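Local coordinates for suppressor protein STP22 of temperature-sensitive alpha-factor receptor and arginine permease (Saccharomyces cerevisiae, PDB 3R3Q), which is the Vps23 subunit of ESCRT-I, whose N-terminal UEV domain is probably involved in recruiting the complex to endosomes through ESCRT-0, at residues I23-Y27 against Q62-S66; L65-I71 against I83-V89; F99-L104 against I122-I128. The protein carries 1 engineered substitution. One frame throughout, in Å; residues are numbered along the deposited sequence.

Interaction 1: residues I23-Y27 against Q62-S66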
loop_
_atom_site.group_PDB
_atom_site.type_symbol
_atom_site.label_atom_id
_atom_site.label_comp_id
_atom_site.label_asym_id
_atom_site.label_seq_id
_atom_site.Cartn_x
_atom_site.Cartn_y
_atom_site.Cartn_z
ATOM N N ILE A 23 -7.488 -7.080 14.300
ATOM C CA ILE A 23 -7.446 -8.035 13.196
ATOM C C ILE A 23 -8.305 -9.279 13.433
ATOM O O ILE A 23 -8.971 -9.756 12.515
ATOM C CB ILE A 23 -5.986 -8.426 12.891
ATOM C CG1 ILE A 23 -5.293 -7.300 12.124
ATOM C CG2 ILE A 23 -5.908 -9.721 12.091
ATOM C CD1 ILE A 23 -3.774 -7.456 12.042
ATOM N N GLN A 24 -8.312 -9.791 14.662
ATOM C CA GLN A 24 -8.968 -11.072 14.970
ATOM C C GLN A 24 -10.384 -11.241 14.420
ATOM O O GLN A 24 -10.678 -12.251 13.784
ATOM C CB GLN A 24 -8.981 -11.341 16.480
ATOM C CG GLN A 24 -7.613 -11.345 17.114
ATOM C CD GLN A 24 -6.628 -12.166 16.324
ATOM O OE1 GLN A 24 -6.756 -13.388 16.228
ATOM N NE2 GLN A 24 -5.633 -11.501 15.739
ATOM N N PRO A 25 -11.267 -10.266 14.670
ATOM C CA PRO A 25 -12.663 -10.445 14.248
ATOM C C PRO A 25 -12.889 -10.203 12.753
ATOM O O PRO A 25 -13.932 -10.595 12.223
ATOM C CB PRO A 25 -13.416 -9.378 15.058
ATOM C CG PRO A 25 -12.477 -8.945 16.130
ATOM C CD PRO A 25 -11.112 -9.096 15.550
ATOM N N ILE A 26 -11.926 -9.569 12.089
ATOM C CA ILE A 26 -12.114 -9.119 10.709
ATOM C C ILE A 26 -11.584 -10.107 9.677
ATOM O O ILE A 26 -12.237 -10.363 8.662
ATOM C CB ILE A 26 -11.432 -7.755 10.450
ATOM C CG1 ILE A 26 -12.057 -6.643 11.297
ATOM C CG2 ILE A 26 -11.497 -7.387 8.963
ATOM C CD1 ILE A 26 -11.283 -5.336 11.225
ATOM N N TYR A 27 -10.405 -10.662 9.943
ATOM C CA TYR A 27 -9.623 -11.387 8.943
ATOM C C TYR A 27 -9.785 -12.901 8.985
ATOM O O TYR A 27 -9.682 -13.518 10.039
ATOM C CB TYR A 27 -8.131 -10.962 9.012
ATOM C CG TYR A 27 -8.017 -9.552 8.514
ATOM C CD1 TYR A 27 -7.832 -9.289 7.162
ATOM C CD2 TYR A 27 -8.193 -8.478 9.378
ATOM C CE1 TYR A 27 -7.788 -8.000 6.686
ATOM C CE2 TYR A 27 -8.155 -7.172 8.911
ATOM C CZ TYR A 27 -7.963 -6.939 7.557
ATOM O OH TYR A 27 -7.939 -5.649 7.067
ATOM N N GLN A 62 -17.485 -2.318 4.952
ATOM C CA GLN A 62 -16.712 -3.334 5.641
ATOM C C GLN A 62 -15.567 -2.710 6.423
ATOM O O GLN A 62 -14.709 -2.039 5.858
ATOM C CB GLN A 62 -16.153 -4.341 4.639
ATOM C CG GLN A 62 -15.395 -5.483 5.307
ATOM C CD GLN A 62 -14.805 -6.444 4.306
ATOM O OE1 GLN A 62 -14.518 -6.078 3.159
ATOM N NE2 GLN A 62 -14.584 -7.669 4.743
ATOM N N LEU A 63 -15.548 -2.934 7.730
ATOM C CA LEU A 63 -14.429 -2.454 8.533
ATOM C C LEU A 63 -13.156 -3.211 8.160
ATOM O O LEU A 63 -13.133 -4.441 8.154
ATOM C CB LEU A 63 -14.738 -2.665 10.011
ATOM C CG LEU A 63 -13.674 -2.179 10.988
ATOM C CD1 LEU A 63 -13.586 -0.668 10.967
ATOM C CD2 LEU A 63 -14.006 -2.688 12.387
ATOM N N LEU A 64 -12.098 -2.467 7.844
ATOM C CA LEU A 64 -10.836 -3.081 7.444
ATOM C C LEU A 64 -9.658 -2.366 8.076
ATOM O O LEU A 64 -9.747 -1.199 8.446
ATOM C CB LEU A 64 -10.654 -3.038 5.919
ATOM C CG LEU A 64 -11.576 -3.918 5.076
ATOM C CD1 LEU A 64 -11.273 -3.689 3.592
ATOM C CD2 LEU A 64 -11.414 -5.384 5.406
ATOM N N LEU A 65 -8.548 -3.081 8.183
ATOM C CA LEU A 65 -7.269 -2.454 8.461
ATOM C C LEU A 65 -6.745 -1.746 7.213
ATOM O O LEU A 65 -6.745 -2.313 6.103
ATOM C CB LEU A 65 -6.257 -3.503 8.925
ATOM C CG LEU A 65 -4.814 -3.055 9.149
ATOM C CD1 LEU A 65 -4.704 -2.233 10.414
ATOM C CD2 LEU A 65 -3.921 -4.290 9.225
ATOM N N SER A 66 -6.275 -0.514 7.416
ATOM C CA SER A 66 -5.665 0.294 6.374
ATOM C C SER A 66 -4.276 0.739 6.847
ATOM O O SER A 66 -4.068 1.011 8.024
ATOM C CB SER A 66 -6.553 1.504 6.057
ATOM O OG SER A 66 -5.957 2.344 5.075
HETATM O O HOH W 1 -14.533 -8.702 7.612
#
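The phenol oxygen of Tyr27 is held by two main-chain groups, Leu65 N and Val89 O, each through a hydrogen bond. Leu65 N donates to Tyr27 OH at 2.9 Å, coming in at the edge of the ring near its plane, with a bent angle of 146° at the hydrogen. Leu65 CB lies 3.3 Å from the same OH, the two side chains crossing at about a right angle. Beside it Ile26 packs against the strand. Its chi1 of -64° sets CG1 beside the backbone N and leaves CG2 anti to it; that methyl lies over the rim of one face of the Tyr27 ring, 3.5 Å from Leu63 O and 4.1 Å from Leu64 CD2. The CG1-CD1 branch of Ile26 crosses Leu63 at about a right angle, CD1 4.0 Å from Leu63 CG. Further back, Ile23 CD1 meets Leu65 CD2 at 4.2 Å. The turn itself is fastened by Ile23 O, which accepts from both Ile26 N and Tyr27 N. At the far end a water donates to Ile26 O and accepts from Gln62 NE2, 3.0 Å from each. The contact thus joins the loop between helices 13-23 and 30-43 to strand 61-72. Bonded to one main-chain amide and one carbonyl, the buried hydroxyl has partners for both its polar roles, and the pair is likely to hold the end of the ring in place, with the Ile26 methyl against one face.

Interaction 2: residues L65-I71 against I83-V89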
loop_
_atom_site.group_PDB
_atom_site.type_symbol
_atom_site.label_atom_id
_atom_site.label_comp_id
_atom_site.label_asym_id
_atom_site.label_seq_id
_atom_site.Cartn_x
_atom_site.Cartn_y
_atom_site.Cartn_z
ATOM N N LEU A 65 -8.548 -3.081 8.183
ATOM C CA LEU A 65 -7.269 -2.454 8.461
ATOM C C LEU A 65 -6.745 -1.746 7.213
ATOM O O LEU A 65 -6.745 -2.313 6.103
ATOM C CB LEU A 65 -6.257 -3.503 8.925
ATOM C CG LEU A 65 -4.814 -3.055 9.149
ATOM C CD1 LEU A 65 -4.704 -2.233 10.414
ATOM C CD2 LEU A 65 -3.921 -4.290 9.225
ATOM N N SER A 66 -6.275 -0.514 7.416
ATOM C CA SER A 66 -5.665 0.294 6.374
ATOM C C SER A 66 -4.276 0.739 6.847
ATOM O O SER A 66 -4.068 1.011 8.024
ATOM C CB SER A 66 -6.553 1.504 6.057
ATOM O OG SER A 66 -5.957 2.344 5.075
ATOM N N ILE A 67 -3.323 0.792 5.927
ATOM C CA ILE A 67 -1.971 1.239 6.251
ATOM C C ILE A 67 -1.670 2.406 5.341
ATOM O O ILE A 67 -1.831 2.307 4.122
ATOM C CB ILE A 67 -0.959 0.107 6.072
ATOM C CG1 ILE A 67 -1.194 -0.956 7.160
ATOM C CG2 ILE A 67 0.480 0.638 6.176
ATOM C CD1 ILE A 67 -0.483 -2.264 6.895
ATOM N N TYR A 68 -1.274 3.530 5.926
ATOM C CA TYR A 68 -1.172 4.755 5.153
ATOM C C TYR A 68 0.110 5.502 5.505
ATOM O O TYR A 68 0.754 5.223 6.509
ATOM C CB TYR A 68 -2.421 5.629 5.382
ATOM C CG TYR A 68 -2.452 6.292 6.739
ATOM C CD1 TYR A 68 -2.152 7.640 6.872
ATOM C CD2 TYR A 68 -2.727 5.559 7.897
ATOM C CE1 TYR A 68 -2.146 8.259 8.113
ATOM C CE2 TYR A 68 -2.723 6.173 9.143
ATOM C CZ TYR A 68 -2.434 7.519 9.236
ATOM O OH TYR A 68 -2.421 8.125 10.468
ATOM N N GLY A 69 0.487 6.449 4.660
ATOM C CA GLY A 69 1.686 7.224 4.904
ATOM C C GLY A 69 2.289 7.601 3.578
ATOM O O GLY A 69 1.565 7.994 2.660
ATOM N N THR A 70 3.607 7.477 3.469
ATOM C CA THR A 70 4.284 7.859 2.234
ATOM C C THR A 70 5.267 6.779 1.802
ATOM O O THR A 70 5.741 5.986 2.622
ATOM C CB THR A 70 5.074 9.166 2.405
ATOM O OG1 THR A 70 6.072 8.980 3.412
ATOM C CG2 THR A 70 4.156 10.323 2.812
ATOM N N ILE A 71 5.571 6.754 0.512
ATOM C CA ILE A 71 6.624 5.891 0.003
ATOM C C ILE A 71 7.636 6.732 -0.760
ATOM O O ILE A 71 7.305 7.793 -1.284
ATOM C CB ILE A 71 6.077 4.796 -0.902
ATOM C CG1 ILE A 71 5.341 5.417 -2.088
ATOM C CG2 ILE A 71 5.165 3.856 -0.098
ATOM C CD1 ILE A 71 5.177 4.491 -3.265
ATOM N N ILE A 83 5.652 10.032 -1.884
ATOM C CA ILE A 83 4.309 10.087 -2.437
ATOM C C ILE A 83 3.371 9.506 -1.393
ATOM O O ILE A 83 3.656 8.450 -0.832
ATOM C CB ILE A 83 4.223 9.269 -3.737
ATOM C CG1 ILE A 83 5.053 9.952 -4.830
ATOM C CG2 ILE A 83 2.775 9.109 -4.191
ATOM C CD1 ILE A 83 5.187 9.150 -6.089
ATOM N N PRO A 84 2.273 10.204 -1.094
ATOM C CA PRO A 84 1.365 9.700 -0.062
ATOM C C PRO A 84 0.441 8.616 -0.625
ATOM O O PRO A 84 -0.117 8.766 -1.716
ATOM C CB PRO A 84 0.573 10.945 0.339
ATOM C CG PRO A 84 0.573 11.793 -0.885
ATOM C CD PRO A 84 1.876 11.533 -1.587
ATOM N N VAL A 85 0.302 7.525 0.122
ATOM C CA VAL A 85 -0.488 6.383 -0.313
ATOM C C VAL A 85 -1.362 5.852 0.816
ATOM O O VAL A 85 -1.124 6.123 1.992
ATOM C CB VAL A 85 0.408 5.228 -0.804
ATOM C CG1 VAL A 85 1.279 5.681 -1.985
ATOM C CG2 VAL A 85 1.261 4.691 0.344
ATOM N N ILE A 86 -2.391 5.105 0.428
ATOM C CA ILE A 86 -3.261 4.421 1.371
ATOM C C ILE A 86 -3.491 3.002 0.875
ATOM O O ILE A 86 -3.971 2.809 -0.246
ATOM C CB ILE A 86 -4.618 5.115 1.488
ATOM C CG1 ILE A 86 -4.433 6.550 1.989
ATOM C CG2 ILE A 86 -5.525 4.327 2.418
ATOM C CD1 ILE A 86 -5.705 7.376 2.026
ATOM N N MET A 87 -3.126 2.019 1.699
ATOM C CA MET A 87 -3.333 0.602 1.405
ATOM C C MET A 87 -4.501 0.086 2.240
ATOM O O MET A 87 -4.692 0.512 3.385
ATOM C CB MET A 87 -2.060 -0.204 1.749
ATOM C CG MET A 87 -2.211 -1.748 1.809
ATOM S SD MET A 87 -0.723 -2.619 2.404
ATOM C CE MET A 87 0.351 -2.415 0.994
ATOM N N TRP A 88 -5.270 -0.835 1.672
ATOM C CA TRP A 88 -6.333 -1.500 2.400
ATOM C C TRP A 88 -6.095 -2.993 2.329
ATOM O O TRP A 88 -5.852 -3.530 1.250
ATOM C CB TRP A 88 -7.675 -1.216 1.738
ATOM C CG TRP A 88 -8.077 0.214 1.753
ATOM C CD1 TRP A 88 -7.668 1.200 0.887
ATOM C CD2 TRP A 88 -9.001 0.830 2.654
ATOM N NE1 TRP A 88 -8.282 2.387 1.207
ATOM C CE2 TRP A 88 -9.102 2.185 2.287
ATOM C CE3 TRP A 88 -9.755 0.363 3.740
ATOM C CZ2 TRP A 88 -9.935 3.081 2.960
ATOM C CZ3 TRP A 88 -10.583 1.249 4.399
ATOM C CH2 TRP A 88 -10.664 2.594 4.011
ATOM N N VAL A 89 -6.152 -3.665 3.475
ATOM C CA VAL A 89 -5.933 -5.107 3.500
ATOM C C VAL A 89 -7.297 -5.817 3.498
ATOM O O VAL A 89 -8.066 -5.684 4.443
ATOM C CB VAL A 89 -5.106 -5.522 4.729
ATOM C CG1 VAL A 89 -4.727 -6.994 4.634
ATOM C CG2 VAL A 89 -3.848 -4.662 4.833
#
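Ser66 and Met87 carry the polar detail of this antiparallel pairing. Met87 O accepts from Ile67 N at 2.9 Å and from Ser66 OG at 2.8 Å, the two donors arriving from opposite faces of the carbonyl plane. The serine oxygen gets there because chi1 (178°) swings it away from its own backbone N. Ser66 CB stands over a face of the six-membered ring of Trp88, a CH-pi contact 4.3 Å from the centroid and 16° off the normal, and OG also lies above the indole. Ser66 OG is 3.3 Å from Ile86 CG2. An alanine here would keep a carbon over the indole but is likely to leave Met87 O with Ile67 N as its one donor across the contact. Along the strands, the pairs Ile67-Met87, Gly69-Val85 and Ile71-Ile83 are hydrogen-bonded in both directions, and Val89 N extends the run to Leu65 O in a nearly straight bond (176°). Gly69 turns the corner with backbone angles at which a side chain would jam against the preceding carbonyl. Past it Ile71 CG2 meets Val85 CG2 at 4.0 Å, the side chains crossing at about a right angle. Behind these residues stand the helices: Leu40 of helix 30-43 touches Ile67 and Met87, and Val147 of helix 143-152 touches Ile71 and Met87. Strands 61-72 and 82-88 form the central hairpin of the antiparallel meander characteristic of the UBC-like fold, to which UEV domains belong.

Interaction 3: residues F99-L104 against I122-I128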
loop_
_atom_site.group_PDB
_atom_site.type_symbol
_atom_site.label_atom_id
_atom_site.label_comp_id
_atom_site.label_asym_id
_atom_site.label_seq_id
_atom_site.Cartn_x
_atom_site.Cartn_y
_atom_site.Cartn_z
ATOM N N PHE A 99 -5.433 -3.546 -1.649
ATOM C CA PHE A 99 -5.776 -2.417 -2.515
ATOM C C PHE A 99 -4.791 -1.300 -2.213
ATOM O O PHE A 99 -4.497 -1.044 -1.048
ATOM C CB PHE A 99 -7.157 -1.851 -2.179
ATOM C CG PHE A 99 -8.297 -2.814 -2.333
ATOM C CD1 PHE A 99 -8.843 -3.066 -3.581
ATOM C CD2 PHE A 99 -8.874 -3.400 -1.223
ATOM C CE1 PHE A 99 -9.914 -3.921 -3.721
ATOM C CE2 PHE A 99 -9.954 -4.259 -1.352
ATOM C CZ PHE A 99 -10.474 -4.521 -2.604
ATOM N N ILE A 100 -4.300 -0.620 -3.245
ATOM C CA ILE A 100 -3.349 0.469 -3.075
ATOM C C ILE A 100 -3.874 1.697 -3.799
ATOM O O ILE A 100 -4.246 1.608 -4.962
ATOM C CB ILE A 100 -2.000 0.114 -3.714
ATOM C CG1 ILE A 100 -1.492 -1.222 -3.180
ATOM C CG2 ILE A 100 -0.991 1.216 -3.458
ATOM C CD1 ILE A 100 -1.196 -1.183 -1.716
ATOM N N SER A 101 -3.910 2.841 -3.121
ATOM C CA SER A 101 -4.342 4.075 -3.752
ATOM C C SER A 101 -3.358 5.194 -3.476
ATOM O O SER A 101 -2.579 5.142 -2.523
ATOM C CB SER A 101 -5.714 4.488 -3.238
ATOM O OG SER A 101 -5.635 4.849 -1.867
ATOM N N ILE A 102 -3.406 6.214 -4.320
ATOM C CA ILE A 102 -2.722 7.460 -4.015
ATOM C C ILE A 102 -3.616 8.288 -3.106
ATOM O O ILE A 102 -4.829 8.339 -3.296
ATOM C CB ILE A 102 -2.453 8.262 -5.294
ATOM C CG1 ILE A 102 -1.616 7.437 -6.275
ATOM C CG2 ILE A 102 -1.749 9.569 -4.956
ATOM C CD1 ILE A 102 -0.169 7.281 -5.852
ATOM N N ASN A 103 -3.015 8.927 -2.109
ATOM C CA ASN A 103 -3.725 9.885 -1.267
ATOM C C ASN A 103 -3.895 11.154 -2.092
ATOM O O ASN A 103 -3.040 12.032 -2.073
ATOM C CB ASN A 103 -2.909 10.163 -0.001
ATOM C CG ASN A 103 -3.664 10.998 1.022
ATOM O OD1 ASN A 103 -4.524 11.808 0.677
ATOM N ND2 ASN A 103 -3.338 10.802 2.294
ATOM N N LEU A 104 -5.003 11.230 -2.826
ATOM C CA LEU A 104 -5.215 12.264 -3.843
ATOM C C LEU A 104 -5.142 13.691 -3.308
ATOM O O LEU A 104 -4.551 14.573 -3.941
ATOM C CB LEU A 104 -6.557 12.035 -4.542
ATOM C CG LEU A 104 -6.678 10.702 -5.285
ATOM C CD1 LEU A 104 -8.088 10.487 -5.815
ATOM C CD2 LEU A 104 -5.663 10.642 -6.411
ATOM N N ILE A 122 -2.916 4.211 -12.746
ATOM C CA ILE A 122 -3.969 4.698 -11.865
ATOM C C ILE A 122 -5.315 4.713 -12.575
ATOM O O ILE A 122 -5.395 4.996 -13.774
ATOM C CB ILE A 122 -3.617 6.099 -11.323
ATOM C CG1 ILE A 122 -4.397 6.415 -10.047
ATOM C CG2 ILE A 122 -3.861 7.165 -12.379
ATOM C CD1 ILE A 122 -3.937 7.702 -9.395
ATOM N N ASP A 123 -6.376 4.376 -11.851
ATOM C CA ASP A 123 -7.716 4.504 -12.414
ATOM C C ASP A 123 -8.357 5.828 -11.981
ATOM O O ASP A 123 -7.746 6.622 -11.256
ATOM C CB ASP A 123 -8.597 3.259 -12.136
ATOM C CG ASP A 123 -8.974 3.095 -10.664
ATOM O OD1 ASP A 123 -8.927 4.088 -9.927
ATOM O OD2 ASP A 123 -9.331 1.964 -10.266
ATOM N N SER A 124 -9.569 6.090 -12.458
ATOM C CA SER A 124 -10.206 7.376 -12.195
ATOM C C SER A 124 -10.613 7.533 -10.736
ATOM O O SER A 124 -10.940 8.632 -10.290
ATOM C CB SER A 124 -11.417 7.565 -13.111
ATOM O OG SER A 124 -11.005 7.587 -14.467
ATOM N N ASN A 125 -10.567 6.431 -9.992
ATOM C CA ASN A 125 -10.926 6.434 -8.582
ATOM C C ASN A 125 -9.705 6.488 -7.666
ATOM O O ASN A 125 -9.843 6.470 -6.447
ATOM C CB ASN A 125 -11.770 5.205 -8.250
ATOM C CG ASN A 125 -13.128 5.226 -8.931
ATOM O OD1 ASN A 125 -13.533 6.237 -9.505
ATOM N ND2 ASN A 125 -13.836 4.107 -8.869
ATOM N N GLY A 126 -8.516 6.552 -8.261
ATOM C CA GLY A 126 -7.288 6.682 -7.499
ATOM C C GLY A 126 -6.561 5.383 -7.189
ATOM O O GLY A 126 -5.526 5.405 -6.531
ATOM N N TRP A 127 -7.085 4.248 -7.648
ATOM C CA TRP A 127 -6.444 2.966 -7.361
ATOM C C TRP A 127 -5.269 2.698 -8.282
ATOM O O TRP A 127 -5.299 3.040 -9.470
ATOM C CB TRP A 127 -7.432 1.805 -7.484
ATOM C CG TRP A 127 -8.579 1.915 -6.550
ATOM C CD1 TRP A 127 -9.880 2.176 -6.876
ATOM C CD2 TRP A 127 -8.538 1.794 -5.125
ATOM N NE1 TRP A 127 -10.651 2.223 -5.741
ATOM C CE2 TRP A 127 -9.853 1.988 -4.650
ATOM C CE3 TRP A 127 -7.513 1.538 -4.202
ATOM C CZ2 TRP A 127 -10.175 1.937 -3.292
ATOM C CZ3 TRP A 127 -7.833 1.484 -2.855
ATOM C CH2 TRP A 127 -9.155 1.691 -2.410
ATOM N N ILE A 128 -4.254 2.046 -7.734
ATOM C CA ILE A 128 -3.047 1.710 -8.463
ATOM C C ILE A 128 -3.037 0.228 -8.801
ATOM O O ILE A 128 -3.189 -0.625 -7.929
ATOM C CB ILE A 128 -1.801 2.054 -7.630
ATOM C CG1 ILE A 128 -1.772 3.545 -7.305
ATOM C CG2 ILE A 128 -0.530 1.618 -8.356
ATOM C CD1 ILE A 128 -0.768 3.903 -6.246
HETATM O O HOH W 2 -5.028 -1.462 -5.954
#
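A single isolated bridge, Ser101 with Trp127, joins the strand 99-102 to a partner segment that has no regular secondary structure. Two backbone bonds flank it: Ile128 N donates to Ile100 O at 2.8 Å, and Ile102 N to Gly126 O at 3.2 Å. A water carries the pairing one step further, accepting from Ile100 N and donating to Ile128 O. The indole of Trp127 brings its CE3 edge to Ile100 O (3.4 Å, in the ring plane), while Phe99 CB comes within 3.5 Å of Trp127 CZ3 and Ser101 CB meets Trp127 CE3 obliquely. The Phe99 and Trp127 rings are turned 49° against each other, neither stacked nor edge-to-face, and Trp88 meets the indole as well. A chi1 of 67° places Ser101 OG between its backbone N and carbonyl carbon, directed to Ile86 O of the neighbouring strand, to which it is hydrogen-bonded. Beyond the bridge the isoleucines interlock. Ile128 puts its CD1 3.5 Å from Ile102 CD1, tighter than usual for two methyls, the two side chains crossing at about a right angle. The same Ile128 CD1 is 3.9 Å from Ile100 CG2, and Ile122 CD1 reaches Ile102 CG1. Asp123 to Gly126 form a type I turn, closed by Gly126 N to Asp123 O. Asp123 OD1 accepts from Asn125 N, an Asx turn, and additionally from Trp127 N; both donors come from well out of the carboxylate plane, on opposite faces. Leu104 CD1 packs on Gly126 CA (4.2 Å), where a CB would be tight against it and would also run into the carbonyl before it. A carboxylate oxygen thus shapes the loop, two amides and a water hold it to the sheet edge, and the isoleucines pack together, with Leu150 of helix 143-152 against Ile100 and Ile128.

From the N terminus, interaction 1 comes first: residues 23-27 meet 62-66, closing a loop that contains helix 30-43 and strand 47-55. Interaction 2 begins where that one ends, sharing Leu65 and Ser66, and closes the shorter hairpin loop between strands 61-72 and 82-88. Interaction 3 follows in series, as 99-104 meets 122-128 around a loop that includes helix 118-121. No loop lies within another. Interaction 2 touches both of the others, which do not touch each other: Leu64 packs on Trp88, and strand 82-88 bonds to strand 99-102. Together they join the turn after the first helix, the sheet, and the irregular segment beyond its last strand.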